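Local coordinates for NAD-dependent protein deacylase 2 (Archaeoglobus fulgidus, PDB 1S7G), which removes acetyl groups from protein lysines using NAD, including from the archaeal chromatin protein Alba, thereby increasing its DNA binding affinity and repressing transcription, at residues E2-K7 with V229-K234; A24-E29 with T99-M104; E176-A181 with A200-I205. One frame throughout, in Å; residues are numbered along the deposited sequence.

Contact 1 of 3, residues E2-K7 with V229-K234; sequences EDEIRK and VKIIGK. With NAD (nicotinamide-adenine-dinucleotide), chain L.
E4 lays the aliphatic root of its side chain against the backbone and side chains of the strand at V229-I231. Its CB lies 3.5 Å from I231 CG1. One bond further, CG is beside the strand backbone, 3.4 Å from K230 O. A chi1 of -65° sets CG opposite the carbonyl carbon of E4, and the sharp bend that follows at chi2 (76°) swings CD, OE1 and OE2 away from the strand, so that of the side chain only CB and CG meet it. The helix backbone takes part as well: E4 O faces V229 CG1 at 3.5 Å, while the other methyl of V229, CG2, rests on K7 CB at 3.8 Å. K7 then sends its amine away from the strand.

Helix 3-13 here packs against strand 229-232, an outermost strand of the six-stranded parallel sheet of the sirtuin Rossmann-fold domain. The two short segments cross at 130° between their N-to-C directions, well short of antiparallel, with axes 8.0 Å apart at their closest. Backbone bonds from V229 and I231 tie the strand to its neighbour 212-217. I231 reaches the helix through CG1 and CD1, the latter 4.3 Å from I5 CG1, and both isoleucines also touch helix 235-250, where they share I242. Past the strand, the chain turns to the cofactor: G233 O approaches NAD C2A at 3.5 Å, and K234 CA comes within 3.4 Å of NAD N1A, so that this backbone passes over one face of the adenine, at its C2A-N1A side.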
loop_
_atom_site.group_PDB
_atom_site.type_symbol
_atom_site.label_atom_id
_atom_site.label_comp_id
_atom_site.label_asym_id
_atom_site.label_seq_id
_atom_site.Cartn_x
_atom_site.Cartn_y
_atom_site.Cartn_z
ATOM N N GLU A 2 25.536 18.862 -8.435
ATOM C CA GLU A 2 24.503 18.612 -7.434
ATOM C C GLU A 2 24.678 17.218 -6.837
ATOM O O GLU A 2 24.146 16.235 -7.355
ATOM C CB GLU A 2 23.114 18.737 -8.062
ATOM C CG GLU A 2 21.999 19.017 -7.066
ATOM C CD GLU A 2 21.935 20.478 -6.661
ATOM O OE1 GLU A 2 21.716 21.334 -7.547
ATOM O OE2 GLU A 2 22.103 20.773 -5.458
ATOM N N ASP A 3 25.425 17.141 -5.741
ATOM C CA ASP A 3 25.684 15.872 -5.074
ATOM C C ASP A 3 24.413 15.215 -4.535
ATOM O O ASP A 3 24.312 13.989 -4.509
ATOM C CB ASP A 3 26.684 16.072 -3.926
ATOM C CG ASP A 3 28.014 16.647 -4.397
ATOM O OD1 ASP A 3 28.614 16.076 -5.334
ATOM O OD2 ASP A 3 28.465 17.666 -3.828
ATOM N N GLU A 4 23.447 16.028 -4.107
ATOM C CA GLU A 4 22.195 15.505 -3.562
ATOM C C GLU A 4 21.401 14.711 -4.591
ATOM O O GLU A 4 20.952 13.600 -4.313
ATOM C CB GLU A 4 21.321 16.639 -3.017
ATOM C CG GLU A 4 21.915 17.364 -1.825
ATOM C CD GLU A 4 23.020 18.316 -2.224
ATOM O OE1 GLU A 4 23.693 18.860 -1.321
ATOM O OE2 GLU A 4 23.211 18.525 -3.444
ATOM N N ILE A 5 21.227 15.287 -5.775
ATOM C CA ILE A 5 20.487 14.620 -6.839
ATOM C C ILE A 5 21.151 13.295 -7.214
ATOM O O ILE A 5 20.475 12.277 -7.367
ATOM C CB ILE A 5 20.370 15.527 -8.077
ATOM C CG1 ILE A 5 19.497 16.734 -7.736
ATOM C CG2 ILE A 5 19.760 14.765 -9.237
ATOM C CD1 ILE A 5 19.285 17.688 -8.887
ATOM N N ARG A 6 22.474 13.301 -7.338
ATOM C CA ARG A 6 23.195 12.081 -7.680
ATOM C C ARG A 6 22.981 11.030 -6.587
ATOM O O ARG A 6 22.733 9.861 -6.875
ATOM C CB ARG A 6 24.699 12.359 -7.832
ATOM C CG ARG A 6 25.460 11.253 -8.573
ATOM C CD ARG A 6 26.974 11.411 -8.452
ATOM N NE ARG A 6 27.408 12.790 -8.660
ATOM C CZ ARG A 6 27.191 13.490 -9.769
ATOM N NH1 ARG A 6 27.626 14.741 -9.860
ATOM N NH2 ARG A 6 26.541 12.939 -10.789
ATOM N N LYS A 7 23.071 11.458 -5.332
ATOM C CA LYS A 7 22.893 10.550 -4.206
ATOM C C LYS A 7 21.485 9.969 -4.167
ATOM O O LYS A 7 21.306 8.776 -3.908
ATOM C CB LYS A 7 23.193 11.272 -2.892
ATOM C CG LYS A 7 24.198 10.549 -2.010
ATOM C CD LYS A 7 23.729 9.147 -1.660
ATOM C CE LYS A 7 24.758 8.418 -0.808
ATOM N NZ LYS A 7 24.286 7.060 -0.414
ATOM N N VAL A 229 19.142 11.967 2.313
ATOM C CA VAL A 229 19.361 12.994 1.302
ATOM C C VAL A 229 18.248 14.022 1.428
ATOM O O VAL A 229 17.082 13.675 1.617
ATOM C CB VAL A 229 19.338 12.428 -0.138
ATOM C CG1 VAL A 229 19.556 13.562 -1.141
ATOM C CG2 VAL A 229 20.408 11.373 -0.304
ATOM N N LYS A 230 18.617 15.292 1.342
ATOM C CA LYS A 230 17.657 16.375 1.439
ATOM C C LYS A 230 17.975 17.340 0.308
ATOM O O LYS A 230 19.120 17.764 0.138
ATOM C CB LYS A 230 17.771 17.061 2.802
ATOM C CG LYS A 230 19.148 17.601 3.118
ATOM C CD LYS A 230 19.349 17.801 4.617
ATOM C CE LYS A 230 18.287 18.710 5.213
ATOM N NZ LYS A 230 18.578 19.004 6.645
ATOM N N ILE A 231 16.957 17.674 -0.474
ATOM C CA ILE A 231 17.133 18.560 -1.610
ATOM C C ILE A 231 16.200 19.753 -1.532
ATOM O O ILE A 231 15.005 19.600 -1.313
ATOM C CB ILE A 231 16.863 17.800 -2.931
ATOM C CG1 ILE A 231 17.782 16.579 -3.021
ATOM C CG2 ILE A 231 17.071 18.725 -4.125
ATOM C CD1 ILE A 231 17.424 15.608 -4.139
ATOM N N ILE A 232 16.753 20.945 -1.701
ATOM C CA ILE A 232 15.952 22.159 -1.682
ATOM C C ILE A 232 15.664 22.528 -3.131
ATOM O O ILE A 232 16.590 22.716 -3.917
ATOM C CB ILE A 232 16.714 23.323 -1.008
ATOM C CG1 ILE A 232 16.937 23.014 0.471
ATOM C CG2 ILE A 232 15.942 24.616 -1.177
ATOM C CD1 ILE A 232 15.654 22.813 1.265
ATOM N N GLY A 233 14.391 22.616 -3.495
ATOM C CA GLY A 233 14.062 22.969 -4.864
ATOM C C GLY A 233 12.645 22.624 -5.276
ATOM O O GLY A 233 11.855 22.131 -4.474
ATOM N N LYS A 234 12.322 22.889 -6.537
ATOM C CA LYS A 234 10.996 22.596 -7.053
ATOM C C LYS A 234 10.924 21.157 -7.552
ATOM O O LYS A 234 11.791 20.699 -8.303
ATOM C CB LYS A 234 10.647 23.572 -8.178
ATOM C CG LYS A 234 10.534 25.017 -7.706
ATOM C CD LYS A 234 9.900 25.896 -8.763
ATOM C CE LYS A 234 9.499 27.251 -8.192
ATOM N NZ LYS A 234 8.641 28.015 -9.149
HETATM P PA NAD L . 1.812 22.001 3.105
HETATM O O1A NAD L . 1.943 21.956 4.510
HETATM O O2A NAD L . 1.130 23.178 2.616
HETATM O O5B NAD L . 3.253 21.779 2.564
HETATM C C5B NAD L . 3.695 21.819 1.142
HETATM C C4B NAD L . 5.229 21.890 1.171
HETATM O O4B NAD L . 5.672 21.905 -0.212
HETATM C C3B NAD L . 5.861 23.192 1.850
HETATM O O3B NAD L . 6.703 22.679 2.921
HETATM C C2B NAD L . 6.643 23.945 0.777
HETATM O O2B NAD L . 7.873 24.528 1.087
HETATM C C1B NAD L . 6.723 22.864 -0.359
HETATM N N9A NAD L . 6.594 23.387 -1.749
HETATM C C8A NAD L . 5.947 24.464 -2.349
HETATM N N7A NAD L . 6.124 24.507 -3.662
HETATM C C5A NAD L . 6.893 23.463 -4.033
HETATM C C6A NAD L . 7.484 22.875 -5.354
HETATM N N6A NAD L . 7.314 23.376 -6.499
HETATM N N1A NAD L . 8.268 21.682 -5.262
HETATM C C2A NAD L . 8.584 20.985 -4.066
HETATM N N3A NAD L . 8.050 21.509 -2.803
HETATM C C4A NAD L . 7.212 22.731 -2.825
HETATM O O3 NAD L . 1.096 20.762 2.535
HETATM P PN NAD L . 1.030 19.287 2.970
HETATM O O1N NAD L . 2.320 18.928 3.434
HETATM O O2N NAD L . 0.453 18.593 1.793
HETATM O O5D NAD L . 0.016 19.355 4.307
HETATM C C5D NAD L . -1.376 19.704 4.075
HETATM C C4D NAD L . -2.347 19.434 5.195
HETATM O O4D NAD L . -1.809 19.700 6.579
HETATM C C3D NAD L . -3.641 20.318 5.062
HETATM O O3D NAD L . -4.857 19.516 5.305
HETATM C C2D NAD L . -3.418 21.539 6.097
HETATM O O2D NAD L . -4.625 22.150 6.618
HETATM C C1D NAD L . -2.441 20.908 7.212
HETATM N N1N NAD L . -1.343 21.858 7.701
HETATM C C2N NAD L . -1.590 22.502 9.052
HETATM C C3N NAD L . -0.609 23.372 9.642
HETATM C C7N NAD L . -0.832 24.079 10.985
HETATM O O7N NAD L . 0.161 24.715 11.549
HETATM N N7N NAD L . -2.096 24.068 11.515
HETATM C C4N NAD L . 0.751 23.652 8.848
HETATM C C5N NAD L . 1.008 23.013 7.463
HETATM C C6N NAD L . -0.057 22.119 6.914
#

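Contact 2 of 3, residues A24-E29 with T99-M104; sequences AGISAE and TQNIDM. With NAD (nicotinamide-adenine-dinucleotide), chain L.
S27 and D103 join two loops that leave the ends of neighbouring parallel strands, 18-22 and 94-99, in the Rossmann-fold domain; both loops belong to the NAD site. The hydroxyl of S27 gives its proton to D103 OD1 at 2.7 Å, on the syn side of that carboxylate oxygen. D103 reaches it with CG in the crowded position between its own N and carbonyl carbon (chi1 61°), and its second oxygen, OD2, takes the backbone N of L105, so that both oxygens of the carboxylate are engaged and its rotation is limited.

N101 reaches toward the loop at A24-S27, its CG opposite its own carbonyl carbon (chi1 -56°), which brings both ends of the amide to that loop. Its ND2 is 3.4 Å from I26 CG2, the two side chains crossing obliquely, and it donates to the backbone oxygen of G23. OD1 comes within 3.0 Å of A24 N, but at an angle too poor for a bond: that N-H is instead directed at NAD O2N, 2.8 Å away. A leucine in place of N101 would probably leave G23 O without its amide partner and let the loop bearing A24 shift beneath the diphosphate. An ST turn shapes the start of the second loop, with T99 OG1 accepting from N101 N. From the residue between them, the extended Q100 side chain offers NE2 to NAD O5D in a weak bond.

G25 closes tightly on the adenosine ribose, where any side chain would strike NAD O4B. Further along, E29 is extended beyond CG, and its OE2 receives both the adenine amine, NAD N6A, at 3.0 Å and the backbone N of G236.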
loop_
_atom_site.group_PDB
_atom_site.type_symbol
_atom_site.label_atom_id
_atom_site.label_comp_id
_atom_site.label_asym_id
_atom_site.label_seq_id
_atom_site.Cartn_x
_atom_site.Cartn_y
_atom_site.Cartn_z
ATOM N N ALA A 24 0.871 18.986 -0.971
ATOM C CA ALA A 24 0.432 20.057 -1.866
ATOM C C ALA A 24 1.545 20.676 -2.696
ATOM O O ALA A 24 1.296 21.198 -3.785
ATOM C CB ALA A 24 -0.263 21.147 -1.064
ATOM N N GLY A 25 2.768 20.628 -2.183
ATOM C CA GLY A 25 3.880 21.209 -2.907
ATOM C C GLY A 25 4.203 20.555 -4.239
ATOM O O GLY A 25 4.822 21.187 -5.091
ATOM N N ILE A 26 3.803 19.304 -4.446
ATOM C CA ILE A 26 4.123 18.662 -5.717
ATOM C C ILE A 26 3.226 19.131 -6.845
ATOM O O ILE A 26 3.574 18.989 -8.020
ATOM C CB ILE A 26 4.021 17.127 -5.658
ATOM C CG1 ILE A 26 4.683 16.536 -6.910
ATOM C CG2 ILE A 26 2.557 16.689 -5.610
ATOM C CD1 ILE A 26 4.695 15.035 -6.966
ATOM N N SER A 27 2.068 19.680 -6.491
ATOM C CA SER A 27 1.112 20.160 -7.485
ATOM C C SER A 27 1.162 21.676 -7.651
ATOM O O SER A 27 0.341 22.259 -8.359
ATOM C CB SER A 27 -0.308 19.725 -7.103
ATOM O OG SER A 27 -0.430 18.310 -7.111
ATOM N N ALA A 28 2.125 22.313 -6.994
ATOM C CA ALA A 28 2.270 23.759 -7.085
ATOM C C ALA A 28 2.623 24.172 -8.512
ATOM O O ALA A 28 2.233 25.246 -8.969
ATOM C CB ALA A 28 3.349 24.239 -6.119
ATOM N N GLU A 29 3.361 23.309 -9.209
ATOM C CA GLU A 29 3.768 23.583 -10.586
ATOM C C GLU A 29 2.720 23.162 -11.609
ATOM O O GLU A 29 2.972 23.193 -12.813
ATOM C CB GLU A 29 5.105 22.898 -10.888
ATOM C CG GLU A 29 6.276 23.507 -10.127
ATOM C CD GLU A 29 7.533 22.668 -10.220
ATOM O OE1 GLU A 29 8.063 22.510 -11.343
ATOM O OE2 GLU A 29 7.989 22.163 -9.168
ATOM N N THR A 99 -0.426 9.894 -0.943
ATOM C CA THR A 99 -0.587 11.327 -1.087
ATOM C C THR A 99 -1.670 11.917 -0.225
ATOM O O THR A 99 -2.612 11.231 0.184
ATOM C CB THR A 99 -0.863 11.721 -2.568
ATOM O OG1 THR A 99 -0.815 13.146 -2.702
ATOM C CG2 THR A 99 -2.233 11.238 -3.017
ATOM N N GLN A 100 -1.501 13.204 0.058
ATOM C CA GLN A 100 -2.455 13.965 0.835
ATOM C C GLN A 100 -3.267 14.832 -0.111
ATOM O O GLN A 100 -4.235 15.458 0.299
ATOM C CB GLN A 100 -1.737 14.844 1.860
ATOM C CG GLN A 100 -1.478 14.104 3.155
ATOM C CD GLN A 100 -0.877 14.972 4.240
ATOM O OE1 GLN A 100 -0.772 14.542 5.389
ATOM N NE2 GLN A 100 -0.474 16.188 3.888
ATOM N N ASN A 101 -2.876 14.870 -1.378
ATOM C CA ASN A 101 -3.608 15.681 -2.349
ATOM C C ASN A 101 -4.898 15.003 -2.799
ATOM O O ASN A 101 -5.001 13.778 -2.800
ATOM C CB ASN A 101 -2.729 15.980 -3.566
ATOM C CG ASN A 101 -1.429 16.643 -3.181
ATOM O OD1 ASN A 101 -1.384 17.411 -2.224
ATOM N ND2 ASN A 101 -0.365 16.362 -3.928
ATOM N N ILE A 102 -5.873 15.811 -3.186
ATOM C CA ILE A 102 -7.168 15.318 -3.637
ATOM C C ILE A 102 -7.395 15.599 -5.131
ATOM O O ILE A 102 -8.496 15.406 -5.641
ATOM C CB ILE A 102 -8.294 16.007 -2.848
ATOM C CG1 ILE A 102 -8.278 17.508 -3.152
ATOM C CG2 ILE A 102 -8.109 15.762 -1.350
ATOM C CD1 ILE A 102 -9.281 18.326 -2.352
ATOM N N ASP A 103 -6.352 16.041 -5.829
ATOM C CA ASP A 103 -6.456 16.381 -7.246
ATOM C C ASP A 103 -6.353 15.208 -8.235
ATOM O O ASP A 103 -6.598 15.380 -9.427
ATOM C CB ASP A 103 -5.399 17.438 -7.587
ATOM C CG ASP A 103 -3.979 16.950 -7.339
ATOM O OD1 ASP A 103 -3.073 17.804 -7.226
ATOM O OD2 ASP A 103 -3.761 15.716 -7.265
ATOM N N MET A 104 -5.983 14.028 -7.743
ATOM C CA MET A 104 -5.863 12.835 -8.584
ATOM C C MET A 104 -4.877 12.979 -9.732
ATOM O O MET A 104 -4.973 12.264 -10.732
ATOM C CB MET A 104 -7.222 12.467 -9.163
ATOM C CG MET A 104 -8.277 12.201 -8.121
ATOM S SD MET A 104 -9.832 11.838 -8.912
ATOM C CE MET A 104 -9.500 10.106 -9.514
HETATM P PA NAD L . 1.812 22.001 3.105
HETATM O O1A NAD L . 1.943 21.956 4.510
HETATM O O2A NAD L . 1.130 23.178 2.616
HETATM O O5B NAD L . 3.253 21.779 2.564
HETATM C C5B NAD L . 3.695 21.819 1.142
HETATM C C4B NAD L . 5.229 21.890 1.171
HETATM O O4B NAD L . 5.672 21.905 -0.212
HETATM C C3B NAD L . 5.861 23.192 1.850
HETATM O O3B NAD L . 6.703 22.679 2.921
HETATM C C2B NAD L . 6.643 23.945 0.777
HETATM O O2B NAD L . 7.873 24.528 1.087
HETATM C C1B NAD L . 6.723 22.864 -0.359
HETATM N N9A NAD L . 6.594 23.387 -1.749
HETATM C C8A NAD L . 5.947 24.464 -2.349
HETATM N N7A NAD L . 6.124 24.507 -3.662
HETATM C C5A NAD L . 6.893 23.463 -4.033
HETATM C C6A NAD L . 7.484 22.875 -5.354
HETATM N N6A NAD L . 7.314 23.376 -6.499
HETATM N N1A NAD L . 8.268 21.682 -5.262
HETATM C C2A NAD L . 8.584 20.985 -4.066
HETATM N N3A NAD L . 8.050 21.509 -2.803
HETATM C C4A NAD L . 7.212 22.731 -2.825
HETATM O O3 NAD L . 1.096 20.762 2.535
HETATM P PN NAD L . 1.030 19.287 2.970
HETATM O O1N NAD L . 2.320 18.928 3.434
HETATM O O2N NAD L . 0.453 18.593 1.793
HETATM O O5D NAD L . 0.016 19.355 4.307
HETATM C C5D NAD L . -1.376 19.704 4.075
HETATM C C4D NAD L . -2.347 19.434 5.195
HETATM O O4D NAD L . -1.809 19.700 6.579
HETATM C C3D NAD L . -3.641 20.318 5.062
HETATM O O3D NAD L . -4.857 19.516 5.305
HETATM C C2D NAD L . -3.418 21.539 6.097
HETATM O O2D NAD L . -4.625 22.150 6.618
HETATM C C1D NAD L . -2.441 20.908 7.212
HETATM N N1N NAD L . -1.343 21.858 7.701
HETATM C C2N NAD L . -1.590 22.502 9.052
HETATM C C3N NAD L . -0.609 23.372 9.642
HETATM C C7N NAD L . -0.832 24.079 10.985
HETATM O O7N NAD L . 0.161 24.715 11.549
HETATM N N7N NAD L . -2.096 24.068 11.515
HETATM C C4N NAD L . 0.751 23.652 8.848
HETATM C C5N NAD L . 1.008 23.013 7.463
HETATM C C6N NAD L . -0.057 22.119 6.914
#

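Contact 3 of 3, residues E176-A181 with A200-I205. With ZN (zinc ion), chain G.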
loop_
_atom_site.group_PDB
_atom_site.type_symbol
_atom_site.label_atom_id
_atom_site.label_comp_id
_atom_site.label_asym_id
_atom_site.label_seq_id
_atom_site.Cartn_x
_atom_site.Cartn_y
_atom_site.Cartn_z
ATOM N N GLU A 176 -2.991 0.729 4.959
ATOM C CA GLU A 176 -2.147 0.302 3.846
ATOM C C GLU A 176 -0.917 1.208 3.713
ATOM O O GLU A 176 0.181 0.740 3.408
ATOM C CB GLU A 176 -2.929 0.337 2.532
ATOM C CG GLU A 176 -3.504 -0.991 2.083
ATOM C CD GLU A 176 -4.004 -0.931 0.644
ATOM O OE1 GLU A 176 -4.976 -0.187 0.371
ATOM O OE2 GLU A 176 -3.418 -1.620 -0.219
ATOM N N ALA A 177 -1.102 2.508 3.925
ATOM C CA ALA A 177 0.014 3.453 3.813
ATOM C C ALA A 177 1.093 3.127 4.844
ATOM O O ALA A 177 2.285 3.126 4.535
ATOM C CB ALA A 177 -0.481 4.890 4.004
ATOM N N ILE A 178 0.662 2.834 6.068
ATOM C CA ILE A 178 1.577 2.502 7.151
ATOM C C ILE A 178 2.303 1.180 6.878
ATOM O O ILE A 178 3.505 1.066 7.122
ATOM C CB ILE A 178 0.817 2.438 8.493
ATOM C CG1 ILE A 178 0.352 3.850 8.874
ATOM C CG2 ILE A 178 1.689 1.826 9.575
ATOM C CD1 ILE A 178 -0.530 3.901 10.100
ATOM N N GLU A 179 1.590 0.182 6.371
ATOM C CA GLU A 179 2.254 -1.080 6.062
ATOM C C GLU A 179 3.308 -0.784 5.005
ATOM O O GLU A 179 4.417 -1.317 5.030
ATOM C CB GLU A 179 1.262 -2.113 5.524
ATOM C CG GLU A 179 1.933 -3.315 4.856
ATOM C CD GLU A 179 2.964 -4.008 5.751
ATOM O OE1 GLU A 179 3.777 -4.798 5.218
ATOM O OE2 GLU A 179 2.964 -3.775 6.983
ATOM N N GLU A 180 2.952 0.096 4.080
ATOM C CA GLU A 180 3.844 0.485 3.006
ATOM C C GLU A 180 5.129 1.114 3.563
ATOM O O GLU A 180 6.228 0.792 3.119
ATOM C CB GLU A 180 3.114 1.468 2.087
ATOM C CG GLU A 180 3.767 1.681 0.772
ATOM C CD GLU A 180 4.065 0.370 0.073
ATOM O OE1 GLU A 180 5.260 0.026 -0.044
ATOM O OE2 GLU A 180 3.109 -0.317 -0.343
ATOM N N ALA A 181 4.998 1.998 4.546
ATOM C CA ALA A 181 6.173 2.639 5.129
ATOM C C ALA A 181 7.041 1.645 5.889
ATOM O O ALA A 181 8.249 1.824 5.977
ATOM C CB ALA A 181 5.753 3.782 6.060
ATOM N N ALA A 200 3.303 13.770 9.082
ATOM C CA ALA A 200 4.378 13.939 10.051
ATOM C C ALA A 200 4.949 12.650 10.638
ATOM O O ALA A 200 6.101 12.624 11.056
ATOM C CB ALA A 200 3.909 14.853 11.184
ATOM N N GLU A 201 4.166 11.579 10.661
ATOM C CA GLU A 201 4.642 10.335 11.259
ATOM C C GLU A 201 5.177 9.251 10.314
ATOM O O GLU A 201 6.090 8.513 10.689
ATOM C CB GLU A 201 3.531 9.743 12.141
ATOM C CG GLU A 201 3.928 8.504 12.969
ATOM C CD GLU A 201 5.106 8.761 13.905
ATOM O OE1 GLU A 201 5.271 9.917 14.359
ATOM O OE2 GLU A 201 5.857 7.805 14.199
ATOM N N LEU A 202 4.619 9.144 9.108
ATOM C CA LEU A 202 5.059 8.119 8.156
ATOM C C LEU A 202 6.580 8.075 7.938
ATOM O O LEU A 202 7.167 7.000 7.909
ATOM C CB LEU A 202 4.326 8.276 6.818
ATOM C CG LEU A 202 2.831 7.923 6.867
ATOM C CD1 LEU A 202 2.136 8.463 5.632
ATOM C CD2 LEU A 202 2.646 6.416 6.968
ATOM N N PRO A 203 7.234 9.236 7.780
ATOM C CA PRO A 203 8.692 9.240 7.578
ATOM C C PRO A 203 9.430 8.550 8.735
ATOM O O PRO A 203 10.398 7.808 8.513
ATOM C CB PRO A 203 9.025 10.732 7.490
ATOM C CG PRO A 203 7.780 11.308 6.873
ATOM C CD PRO A 203 6.686 10.597 7.652
ATOM N N TYR A 204 8.971 8.798 9.963
ATOM C CA TYR A 204 9.577 8.199 11.159
ATOM C C TYR A 204 9.319 6.707 11.210
ATOM O O TYR A 204 10.135 5.948 11.736
ATOM C CB TYR A 204 9.035 8.865 12.430
ATOM C CG TYR A 204 9.634 10.238 12.674
ATOM C CD1 TYR A 204 10.903 10.371 13.241
ATOM C CD2 TYR A 204 8.962 11.397 12.287
ATOM C CE1 TYR A 204 11.496 11.624 13.413
ATOM C CE2 TYR A 204 9.548 12.661 12.455
ATOM C CZ TYR A 204 10.818 12.760 13.018
ATOM O OH TYR A 204 11.425 13.984 13.171
ATOM N N ILE A 205 8.176 6.287 10.675
ATOM C CA ILE A 205 7.841 4.875 10.645
ATOM C C ILE A 205 8.777 4.180 9.656
ATOM O O ILE A 205 9.359 3.144 9.980
ATOM C CB ILE A 205 6.371 4.657 10.233
ATOM C CG1 ILE A 205 5.457 5.015 11.411
ATOM C CG2 ILE A 205 6.148 3.207 9.801
ATOM C CD1 ILE A 205 3.972 5.019 11.066
HETATM ZN ZN ZN G . 4.614 -2.140 -0.784
#
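I178 and L202 meet across the groove between helices 171-183 and 202-209 with their side chains at about a right angle, I178 CG1 lying 3.9 Å from L202 CD2. L202 uses this one branch for nearly all it does here. With CG set opposite the carbonyl carbon (chi1 -70°), CD2 is carried forward onto the first helix, where it also comes to 4.2 Å from A181 CB. I205, one turn on from L202, meets I178 at a slant and with its far end: its CD1 is 4.2 Å from I178 CG2. The other branch of I205 turns to the alanine, CG2 resting 3.8 Å from A181 CB.

A181 is thus the small residue on which both larger ones converge, and its methyl also faces the helix backbone at L202 O, 4.0 Å away. The two helices flank strand 186-190 in sequence, one before it and one after, as in the alternating alpha/beta succession of a Rossmann fold. Their inner sides rest on the parallel sheet, A177 on I98 and L202 on F21.

E180 points elsewhere. Its chain bends at chi2, and the carboxylate grips a zinc ion with both oxygens, OE1 and OE2 each 2.4 Å from the metal. H17 and H183 of the same chain and H130 of the third subunit complete the site, which is separate from the four-cysteine zinc site. E201 is turned away from this contact and makes a salt bridge to R36 of the second subunit. The contact itself is thus apolar, aliphatic side chains with some backbone carbonyl contact and without polar bonds, while E180 serves the metal and E201 the second subunit.

All three contacts belong to the Rossmann-fold part of the sirtuin domain. Contact 1 joins residues near the two ends of the chain and so encloses the other two in sequence; both segments of contact 2 precede those of contact 3. Their centres lie about 20 Å (1 to 2), 18 Å (2 to 3) and 22 Å (1 to 3) apart. The six-stranded sheet links them: 2-7/229-234 sits at one outer strand, 24-29/99-104 lies near the centre of the chain, and 176-181/200-205 packs helices on the sheet. Contacts 1 and 2 touch through K234 and E29 and together line the adenine side of the NAD site, whereas contact 3 does not touch NAD.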